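Local coordinates for protein pseudoalteromonas arctica PAMC 21717 (Pseudoalteromonas arctica, PDB 5YL7) that probably cleaves peptide bonds as a cold-active, calcium-binding serine protease of the subtilase family from a psychrophilic bacterium, at residues V39-Y44 / R131-C136; D59-L64 / T140-D145; G146-S151 / Q183-T188. One frame throughout, in Å; residues are numbered along the deposited sequence.

Contact 1 of 3, residues V39-Y44 / R131-C136; sequences VLDTGY and RVLGKC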
loop_
_atom_site.group_PDB
_atom_site.type_symbol
_atom_site.label_atom_id
_atom_site.label_comp_id
_atom_site.label_asym_id
_atom_site.label_seq_id
_atom_site.Cartn_x
_atom_site.Cartn_y
_atom_site.Cartn_z
ATOM N N VAL A 39 -6.287 -2.911 -2.166
ATOM C CA VAL A 39 -5.126 -2.139 -2.649
ATOM C C VAL A 39 -5.610 -1.290 -3.795
ATOM O O VAL A 39 -5.973 -1.827 -4.865
ATOM C CB VAL A 39 -3.975 -3.052 -3.042
ATOM C CG1 VAL A 39 -2.919 -2.299 -3.767
ATOM C CG2 VAL A 39 -3.441 -3.759 -1.836
ATOM N N LEU A 40 -5.711 0.028 -3.579
ATOM C CA LEU A 40 -6.229 0.981 -4.570
ATOM C C LEU A 40 -5.057 1.538 -5.304
ATOM O O LEU A 40 -4.281 2.297 -4.704
ATOM C CB LEU A 40 -7.039 2.082 -3.871
ATOM C CG LEU A 40 -8.498 1.762 -3.580
ATOM C CD1 LEU A 40 -8.639 0.578 -2.638
ATOM C CD2 LEU A 40 -9.175 2.977 -2.944
ATOM N N ASP A 41 -4.835 1.144 -6.555
ATOM C CA ASP A 41 -3.545 1.349 -7.190
ATOM C C ASP A 41 -3.700 1.195 -8.670
ATOM O O ASP A 41 -4.809 1.377 -9.260
ATOM C CB ASP A 41 -2.500 0.424 -6.501
ATOM C CG ASP A 41 -1.175 0.989 -6.455
ATOM O OD1 ASP A 41 -0.557 1.210 -7.517
ATOM O OD2 ASP A 41 -0.603 1.177 -5.367
ATOM N N THR A 42 -2.599 0.799 -9.343
ATOM C CA THR A 42 -2.574 0.677 -10.796
ATOM C C THR A 42 -3.177 -0.635 -11.316
ATOM O O THR A 42 -3.198 -0.835 -12.530
ATOM C CB THR A 42 -1.135 0.863 -11.355
ATOM O OG1 THR A 42 -0.347 -0.296 -10.916
ATOM C CG2 THR A 42 -0.480 2.105 -10.872
ATOM N N GLY A 43 -3.634 -1.486 -10.412
ATOM C CA GLY A 43 -3.978 -2.836 -10.738
ATOM C C GLY A 43 -2.917 -3.814 -10.429
ATOM O O GLY A 43 -1.940 -3.473 -9.733
ATOM N N TYR A 44 -3.019 -5.037 -10.913
ATOM C CA TYR A 44 -2.028 -6.096 -10.610
ATOM C C TYR A 44 -1.734 -6.941 -11.842
ATOM O O TYR A 44 -2.569 -6.979 -12.765
ATOM C CB TYR A 44 -2.500 -6.973 -9.466
ATOM C CG TYR A 44 -3.591 -7.921 -9.839
ATOM C CD1 TYR A 44 -4.891 -7.538 -10.134
ATOM C CD2 TYR A 44 -3.356 -9.291 -10.008
ATOM C CE1 TYR A 44 -5.813 -8.402 -10.566
ATOM C CE2 TYR A 44 -4.298 -10.157 -10.437
ATOM C CZ TYR A 44 -5.523 -9.723 -10.709
ATOM O OH TYR A 44 -6.518 -10.571 -11.147
ATOM N N ARG A 131 -8.499 -1.081 -9.101
ATOM C CA ARG A 131 -7.713 -0.364 -10.050
ATOM C C ARG A 131 -8.265 1.047 -10.209
ATOM O O ARG A 131 -9.379 1.212 -10.705
ATOM C CB ARG A 131 -7.550 -1.093 -11.400
ATOM C CG ARG A 131 -6.797 -0.315 -12.406
ATOM C CD ARG A 131 -6.368 -1.198 -13.571
ATOM N NE ARG A 131 -5.549 -0.404 -14.456
ATOM C CZ ARG A 131 -5.849 0.108 -15.656
ATOM N NH1 ARG A 131 -7.008 -0.149 -16.210
ATOM N NH2 ARG A 131 -5.003 0.890 -16.267
ATOM N N VAL A 132 -7.487 2.036 -9.817
ATOM C CA VAL A 132 -7.886 3.436 -9.879
ATOM C C VAL A 132 -6.896 4.298 -10.566
ATOM O O VAL A 132 -7.235 5.480 -10.859
ATOM C CB VAL A 132 -8.203 3.975 -8.471
ATOM C CG1 VAL A 132 -9.319 3.185 -7.755
ATOM C CG2 VAL A 132 -6.965 4.064 -7.607
ATOM N N LEU A 133 -5.727 3.807 -10.896
ATOM C CA LEU A 133 -4.628 4.564 -11.547
ATOM C C LEU A 133 -4.242 3.893 -12.853
ATOM O O LEU A 133 -4.075 2.664 -12.908
ATOM C CB LEU A 133 -3.390 4.624 -10.690
ATOM C CG LEU A 133 -3.546 5.091 -9.233
ATOM C CD1 LEU A 133 -2.207 5.024 -8.521
ATOM C CD2 LEU A 133 -4.075 6.512 -9.182
ATOM N N GLY A 134 -4.127 4.690 -13.902
ATOM C CA GLY A 134 -3.648 4.260 -15.205
ATOM C C GLY A 134 -2.671 5.187 -15.794
ATOM O O GLY A 134 -1.824 5.790 -15.113
ATOM N N LYS A 135 -2.726 5.323 -17.132
ATOM C CA LYS A 135 -1.750 6.232 -17.778
ATOM C C LYS A 135 -1.964 7.675 -17.332
ATOM O O LYS A 135 -3.130 8.148 -17.439
ATOM C CB LYS A 135 -1.926 6.170 -19.280
ATOM C CG LYS A 135 -1.471 4.838 -19.886
ATOM C CD LYS A 135 -1.866 4.701 -21.343
ATOM C CE LYS A 135 -1.064 5.604 -22.197
ATOM N NZ LYS A 135 -1.379 5.408 -23.679
ATOM N N CYS A 136 -0.939 8.274 -16.819
ATOM C CA CYS A 136 -0.964 9.697 -16.340
ATOM C C CYS A 136 -1.587 9.784 -14.969
ATOM O O CYS A 136 -1.643 10.944 -14.419
ATOM C CB CYS A 136 -1.686 10.666 -17.293
ATOM S SG CYS A 136 -1.004 10.603 -18.951
#
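The carbonyl oxygen of Asp41 is gripped by two successive backbone amides of the facing segment 131-136. Val132 N reaches Asp41 O at 2.8 Å, in a bond straight at the hydrogen (165°), whereas Leu133 N meets the same oxygen at 3.1 Å from above the carbonyl plane. One residue on, Arg131 NE donates to Thr42 O at 3.1 Å, with the oxygen close to the guanidinium plane. The arginine reaches this far because its chain runs extended from CG to NE, with CG anti to the backbone N (chi1 177°); its far nitrogens go on to Asp59 and the carbonyl of Ala67. Here the parallel strands 36-41 and 126-131 of the central subtilase sheet end side by side, and Asp41 sits where this fold carries its catalytic aspartate. Its carboxylate accepts from His100 ND1, consistent with a Ser-His-Asp triad completed by Ser281, and Asp41 OD1 also accepts from Thr42 N at 2.8 Å. Gly43 suits the turn beyond: a side chain would collide with Arg131 CD and with the preceding carbonyl. Apolar branches fill in around the polar core. Thr42 CG2 lies 3.9 Å from Leu133 CB, the two side chains crossing obliquely, while Val132 CG2 sits 4.2 Å from Leu40 CB.

Contact 2 of 3, residues D59-L64 / T140-D145; sequences DMISNL and TSDIAD. With CA (calcium ion), chain E.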
loop_
_atom_site.group_PDB
_atom_site.type_symbol
_atom_site.label_atom_id
_atom_site.label_comp_id
_atom_site.label_asym_id
_atom_site.label_seq_id
_atom_site.Cartn_x
_atom_site.Cartn_y
_atom_site.Cartn_z
ATOM N N ASP A 59 -12.209 -2.363 -11.536
ATOM C CA ASP A 59 -11.488 -1.340 -12.215
ATOM C C ASP A 59 -12.364 -0.135 -12.354
ATOM O O ASP A 59 -13.367 -0.127 -13.104
ATOM C CB ASP A 59 -11.007 -1.885 -13.581
ATOM C CG ASP A 59 -10.139 -0.946 -14.310
ATOM O OD1 ASP A 59 -10.124 0.274 -14.159
ATOM O OD2 ASP A 59 -9.394 -1.486 -15.238
ATOM N N MET A 60 -12.064 0.914 -11.574
ATOM C CA MET A 60 -12.829 2.121 -11.500
ATOM C C MET A 60 -12.482 3.143 -12.462
ATOM O O MET A 60 -13.041 4.283 -12.471
ATOM C CB MET A 60 -12.673 2.733 -10.115
ATOM C CG MET A 60 -13.186 1.897 -9.006
ATOM S SD MET A 60 -15.094 1.797 -9.195
ATOM C CE MET A 60 -15.372 0.623 -7.810
ATOM N N ILE A 61 -11.503 2.932 -13.343
ATOM C CA ILE A 61 -11.032 3.983 -14.234
ATOM C C ILE A 61 -12.055 4.260 -15.365
ATOM O O ILE A 61 -12.391 3.374 -16.163
ATOM C CB ILE A 61 -9.655 3.720 -14.821
ATOM C CG1 ILE A 61 -8.651 3.480 -13.742
ATOM C CG2 ILE A 61 -9.283 4.909 -15.712
ATOM C CD1 ILE A 61 -7.324 3.028 -14.283
ATOM N N SER A 62 -12.597 5.482 -15.327
ATOM C CA SER A 62 -13.679 5.866 -16.299
ATOM C C SER A 62 -13.119 6.414 -17.598
ATOM O O SER A 62 -13.748 6.179 -18.667
ATOM C CB SER A 62 -14.597 6.936 -15.610
ATOM O OG SER A 62 -15.096 6.554 -14.398
ATOM N N ASN A 63 -11.996 7.083 -17.597
ATOM C CA ASN A 63 -11.424 7.684 -18.825
ATOM C C ASN A 63 -10.714 6.639 -19.640
ATOM O O ASN A 63 -9.798 5.951 -19.093
ATOM C CB ASN A 63 -10.544 8.828 -18.386
ATOM C CG ASN A 63 -9.796 9.496 -19.517
ATOM O OD1 ASN A 63 -9.073 8.905 -20.297
ATOM N ND2 ASN A 63 -9.825 10.814 -19.504
ATOM N N LEU A 64 -11.108 6.406 -20.872
ATOM C CA LEU A 64 -10.594 5.317 -21.650
ATOM C C LEU A 64 -9.107 5.487 -21.909
ATOM O O LEU A 64 -8.415 4.459 -21.968
ATOM C CB LEU A 64 -11.366 5.233 -23.023
ATOM C CG LEU A 64 -12.510 4.180 -22.874
ATOM C CD1 LEU A 64 -13.636 4.605 -21.962
ATOM C CD2 LEU A 64 -13.065 3.823 -24.249
ATOM N N THR A 140 -9.655 11.846 -9.103
ATOM C CA THR A 140 -10.166 11.884 -7.745
ATOM C C THR A 140 -11.471 11.173 -7.599
ATOM O O THR A 140 -11.670 10.393 -6.610
ATOM C CB THR A 140 -10.277 13.396 -7.290
ATOM O OG1 THR A 140 -8.983 13.938 -7.476
ATOM C CG2 THR A 140 -10.848 13.473 -5.845
ATOM N N SER A 141 -12.417 11.316 -8.494
ATOM C CA SER A 141 -13.688 10.738 -8.357
ATOM C C SER A 141 -13.696 9.161 -8.519
ATOM O O SER A 141 -14.476 8.473 -7.879
ATOM C CB SER A 141 -14.759 11.371 -9.293
ATOM O OG SER A 141 -14.241 11.364 -10.532
ATOM N N ASP A 142 -12.786 8.697 -9.402
ATOM C CA ASP A 142 -12.624 7.251 -9.509
ATOM C C ASP A 142 -11.984 6.677 -8.250
ATOM O O ASP A 142 -12.391 5.583 -7.800
ATOM C CB ASP A 142 -11.757 6.901 -10.716
ATOM C CG ASP A 142 -12.410 7.193 -12.080
ATOM O OD1 ASP A 142 -13.644 7.283 -12.169
ATOM O OD2 ASP A 142 -11.632 7.127 -13.062
ATOM N N ILE A 143 -10.994 7.320 -7.723
ATOM C CA ILE A 143 -10.359 6.902 -6.464
ATOM C C ILE A 143 -11.386 6.836 -5.360
ATOM O O ILE A 143 -11.435 5.878 -4.569
ATOM C CB ILE A 143 -9.161 7.764 -6.129
ATOM C CG1 ILE A 143 -8.114 7.641 -7.250
ATOM C CG2 ILE A 143 -8.638 7.433 -4.776
ATOM C CD1 ILE A 143 -7.080 8.735 -7.248
ATOM N N ALA A 144 -12.218 7.863 -5.267
ATOM C CA ALA A 144 -13.246 7.918 -4.203
ATOM C C ALA A 144 -14.246 6.829 -4.338
ATOM O O ALA A 144 -14.606 6.162 -3.350
ATOM C CB ALA A 144 -13.913 9.293 -4.223
ATOM N N ASP A 145 -14.716 6.523 -5.549
ATOM C CA ASP A 145 -15.601 5.389 -5.746
ATOM C C ASP A 145 -14.932 4.044 -5.380
ATOM O O ASP A 145 -15.534 3.121 -4.870
ATOM C CB ASP A 145 -16.171 5.406 -7.141
ATOM C CG ASP A 145 -17.230 6.440 -7.350
ATOM O OD1 ASP A 145 -17.806 6.936 -6.335
ATOM O OD2 ASP A 145 -17.572 6.678 -8.528
HETATM CA CA CA E . -9.851 -3.354 -16.613
HETATM O O HOH W 1 -11.167 8.659 -15.368
HETATM O O HOH W 2 -10.077 -4.820 -18.447
HETATM O O HOH W 3 -7.582 -3.934 -16.845
#
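Asp142 turns its carboxylate over the backbone of the 59-64 loop, holding two groups of Ser62 at once. Ser62 N meets Asp142 OD2 at 3.0 Å in a nearly straight bond (168°), on the syn side but well out of the carboxylate plane. The serine hydroxyl, Ser62 OG, gives its proton to Asp142 OD1 at 2.8 Å, also syn and closer to that plane. Serine suits the place because its short side chain brings a donor beside its own amide: OG is anti to the carbonyl carbon (chi1 -54°) and lies next to the N-H. A water extends the grip, donating to Asp142 OD2 at 2.8 Å and accepting from the amide of Asn63. Met60 O approaches the same carboxylate as a fellow acceptor, 3.1 Å from Asp142 OD1; Arg73 probably eases this crowding, since it pairs with Asp142 and also donates to Met60 O. With an alanine here in place of Asp142, the amide and hydroxyl of Ser62 would probably lose their acceptors, and Arg73 one of its anionic partners. Farther along the helix, Met60 bends at chi2, so that its thioether follows the helix and Met60 CE comes within 3.9 Å of Asp145 O. At the end of strand 58-59, Asp59 does two jobs: OD2 binds the calcium ion at 2.4 Å, and OD1 accepts from Ile61 N, 3.1 Å away, in an Asx turn. Asp69, Asp74 and Asp76 complete the protein ligands of that metal. The loop thus fastens the first turns of helix 140-150 to the edge strand 58-59, with Ile61 packed on helix 64-67 and Ala144 of the long helix against helix 180-191.

Contact 3 of 3, residues G146-S151 / Q183-T188; sequences GIIWAS and QNAINT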
loop_
_atom_site.group_PDB
_atom_site.type_symbol
_atom_site.label_atom_id
_atom_site.label_comp_id
_atom_site.label_asym_id
_atom_site.label_seq_id
_atom_site.Cartn_x
_atom_site.Cartn_y
_atom_site.Cartn_z
ATOM N N GLY A 146 -13.606 3.993 -5.665
ATOM C CA GLY A 146 -12.858 2.848 -5.228
ATOM C C GLY A 146 -12.849 2.598 -3.714
ATOM O O GLY A 146 -12.985 1.487 -3.250
ATOM N N ILE A 147 -12.676 3.734 -3.003
ATOM C CA ILE A 147 -12.702 3.669 -1.516
ATOM C C ILE A 147 -14.067 3.174 -1.047
ATOM O O ILE A 147 -14.153 2.241 -0.242
ATOM C CB ILE A 147 -12.446 5.054 -0.921
ATOM C CG1 ILE A 147 -10.987 5.549 -1.253
ATOM C CG2 ILE A 147 -12.751 5.105 0.538
ATOM C CD1 ILE A 147 -10.744 7.019 -0.970
ATOM N N ILE A 148 -15.104 3.767 -1.611
ATOM C CA ILE A 148 -16.487 3.346 -1.213
ATOM C C ILE A 148 -16.710 1.856 -1.477
ATOM O O ILE A 148 -17.092 1.096 -0.573
ATOM C CB ILE A 148 -17.514 4.212 -1.970
ATOM C CG1 ILE A 148 -17.424 5.660 -1.516
ATOM C CG2 ILE A 148 -18.947 3.635 -1.750
ATOM C CD1 ILE A 148 -18.074 6.602 -2.479
ATOM N N TRP A 149 -16.430 1.466 -2.731
ATOM C CA TRP A 149 -16.702 0.059 -3.105
ATOM C C TRP A 149 -15.864 -0.922 -2.293
ATOM O O TRP A 149 -16.291 -2.003 -1.919
ATOM C CB TRP A 149 -16.489 -0.088 -4.633
ATOM C CG TRP A 149 -16.816 -1.456 -5.163
ATOM C CD1 TRP A 149 -18.082 -1.922 -5.535
ATOM C CD2 TRP A 149 -15.926 -2.557 -5.353
ATOM N NE1 TRP A 149 -17.947 -3.204 -5.963
ATOM C CE2 TRP A 149 -16.677 -3.656 -5.834
ATOM C CE3 TRP A 149 -14.568 -2.745 -5.135
ATOM C CZ2 TRP A 149 -16.098 -4.859 -6.157
ATOM C CZ3 TRP A 149 -14.040 -3.986 -5.420
ATOM C CH2 TRP A 149 -14.808 -5.025 -5.913
ATOM N N ALA A 150 -14.579 -0.575 -2.102
ATOM C CA ALA A 150 -13.652 -1.436 -1.404
ATOM C C ALA A 150 -14.157 -1.758 -0.021
ATOM O O ALA A 150 -13.949 -2.861 0.501
ATOM C CB ALA A 150 -12.326 -0.784 -1.245
ATOM N N SER A 151 -14.840 -0.777 0.613
ATOM C CA SER A 151 -15.383 -0.939 1.950
ATOM C C SER A 151 -16.700 -1.711 2.004
ATOM O O SER A 151 -17.202 -1.912 3.144
ATOM C CB SER A 151 -15.537 0.405 2.608
ATOM O OG SER A 151 -16.691 1.115 2.197
ATOM N N GLN A 183 -12.992 12.970 1.221
ATOM C CA GLN A 183 -13.333 12.837 2.627
ATOM C C GLN A 183 -14.651 12.119 2.777
ATOM O O GLN A 183 -14.788 11.288 3.674
ATOM C CB GLN A 183 -13.383 14.210 3.289
ATOM C CG GLN A 183 -13.581 14.137 4.786
ATOM C CD GLN A 183 -12.383 13.513 5.479
ATOM O OE1 GLN A 183 -11.257 14.135 5.484
ATOM N NE2 GLN A 183 -12.512 12.353 6.074
ATOM N N ASN A 184 -15.608 12.395 1.932
ATOM C CA ASN A 184 -16.904 11.677 1.985
ATOM C C ASN A 184 -16.736 10.178 1.847
ATOM O O ASN A 184 -17.326 9.353 2.538
ATOM C CB ASN A 184 -17.888 12.204 0.913
ATOM C CG ASN A 184 -18.483 13.548 1.194
ATOM O OD1 ASN A 184 -18.489 14.019 2.307
ATOM N ND2 ASN A 184 -18.948 14.161 0.138
ATOM N N ALA A 185 -15.884 9.816 0.869
ATOM C CA ALA A 185 -15.603 8.380 0.635
ATOM C C ALA A 185 -14.926 7.697 1.840
ATOM O O ALA A 185 -15.285 6.597 2.251
ATOM C CB ALA A 185 -14.815 8.237 -0.641
ATOM N N ILE A 186 -13.898 8.387 2.388
ATOM C CA ILE A 186 -13.230 7.935 3.571
ATOM C C ILE A 186 -14.202 7.752 4.738
ATOM O O ILE A 186 -14.127 6.771 5.465
ATOM C CB ILE A 186 -12.075 8.849 3.915
ATOM C CG1 ILE A 186 -11.003 8.710 2.819
ATOM C CG2 ILE A 186 -11.499 8.624 5.307
ATOM C CD1 ILE A 186 -9.944 9.787 2.938
ATOM N N ASN A 187 -15.098 8.757 4.925
ATOM C CA ASN A 187 -16.066 8.639 6.010
ATOM C C ASN A 187 -16.957 7.399 5.824
ATOM O O ASN A 187 -17.225 6.749 6.804
ATOM C CB ASN A 187 -16.897 9.903 6.068
ATOM C CG ASN A 187 -16.173 11.170 6.494
ATOM O OD1 ASN A 187 -15.068 11.106 7.020
ATOM N ND2 ASN A 187 -16.819 12.326 6.250
ATOM N N THR A 188 -17.381 7.166 4.627
ATOM C CA THR A 188 -18.155 5.988 4.281
ATOM C C THR A 188 -17.359 4.702 4.607
ATOM O O THR A 188 -17.841 3.775 5.296
ATOM C CB THR A 188 -18.585 5.947 2.838
ATOM O OG1 THR A 188 -19.586 6.991 2.672
ATOM C CG2 THR A 188 -19.159 4.653 2.385
#
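The methyl of Ala185 is a small bump seated in the hollow between Ile147 and Ile148, where two helices of the alpha/beta subtilase fold run side by side. Helix 140-150 precedes strand 167-170 and helix 180-191 follows it, next to the parallel sheet. The segments are nearly parallel, at 9°, and their axes approach to 8.3 Å. Alanine suits the interface: its small side chain lets the backbones draw close, and the CA atoms of Ile148 and Ala185 are 5.4 Å apart. The methyl, Ala185 CB, nestles between two isoleucine branches, 3.8 Å from Ile148 CG1 and 3.9 Å from Ile147 CG2. Both isoleucines hold the same torsions (chi1 near -65°), but, being one residue apart round the helix, they offer different branches. Ile147 CG2 passes over the backbone of the other helix, 3.4 Å from Ala185 O. On Ile148 the longer branch does the touching: CG1 lies against the methyl, and CD1 continues past it. The bulk of Ile147 also reaches deeper, where its CD1 meets Ile186 CG1 at 4.2 Å and its flanks rest on Leu40, Ile168 and Met170 of the sheet. Branched aliphatic residues suit such a position, filling the space between two helices and the strands they cover. Toward the more accessible side, Thr188 sets its methyl CG2 near Ile148 CG2. Ser151 turns its hydroxyl back on the preceding backbone: Ser151 OG donates to Ile148 O at 2.8 Å, with the donor tilted 22° from the carbonyl plane.

In the fold
All three contacts are largely buried, but contact 1 lies nearest the centre of the chain and contact 2 farthest from it. Contact 1 joins the ends of two sheet strands through backbone bonds beside the probable active site; contact 2 ties a calcium-binding loop to a helix through one helix carboxylate that holds an amide and a hydroxyl of the loop; contact 3 is aliphatic packing between helices. Contacts 2 and 3 share helix 140-150, whose early turns meet the loop and whose later turns meet helix 180-191. Arg131 couples contacts 1 and 2, its carbonyl probably bonding to Met60 N, and Leu133 packs on Ile61. Leu40 reaches from contact 1 to Ile147 in contact 3, and Met60 packs on Trp149.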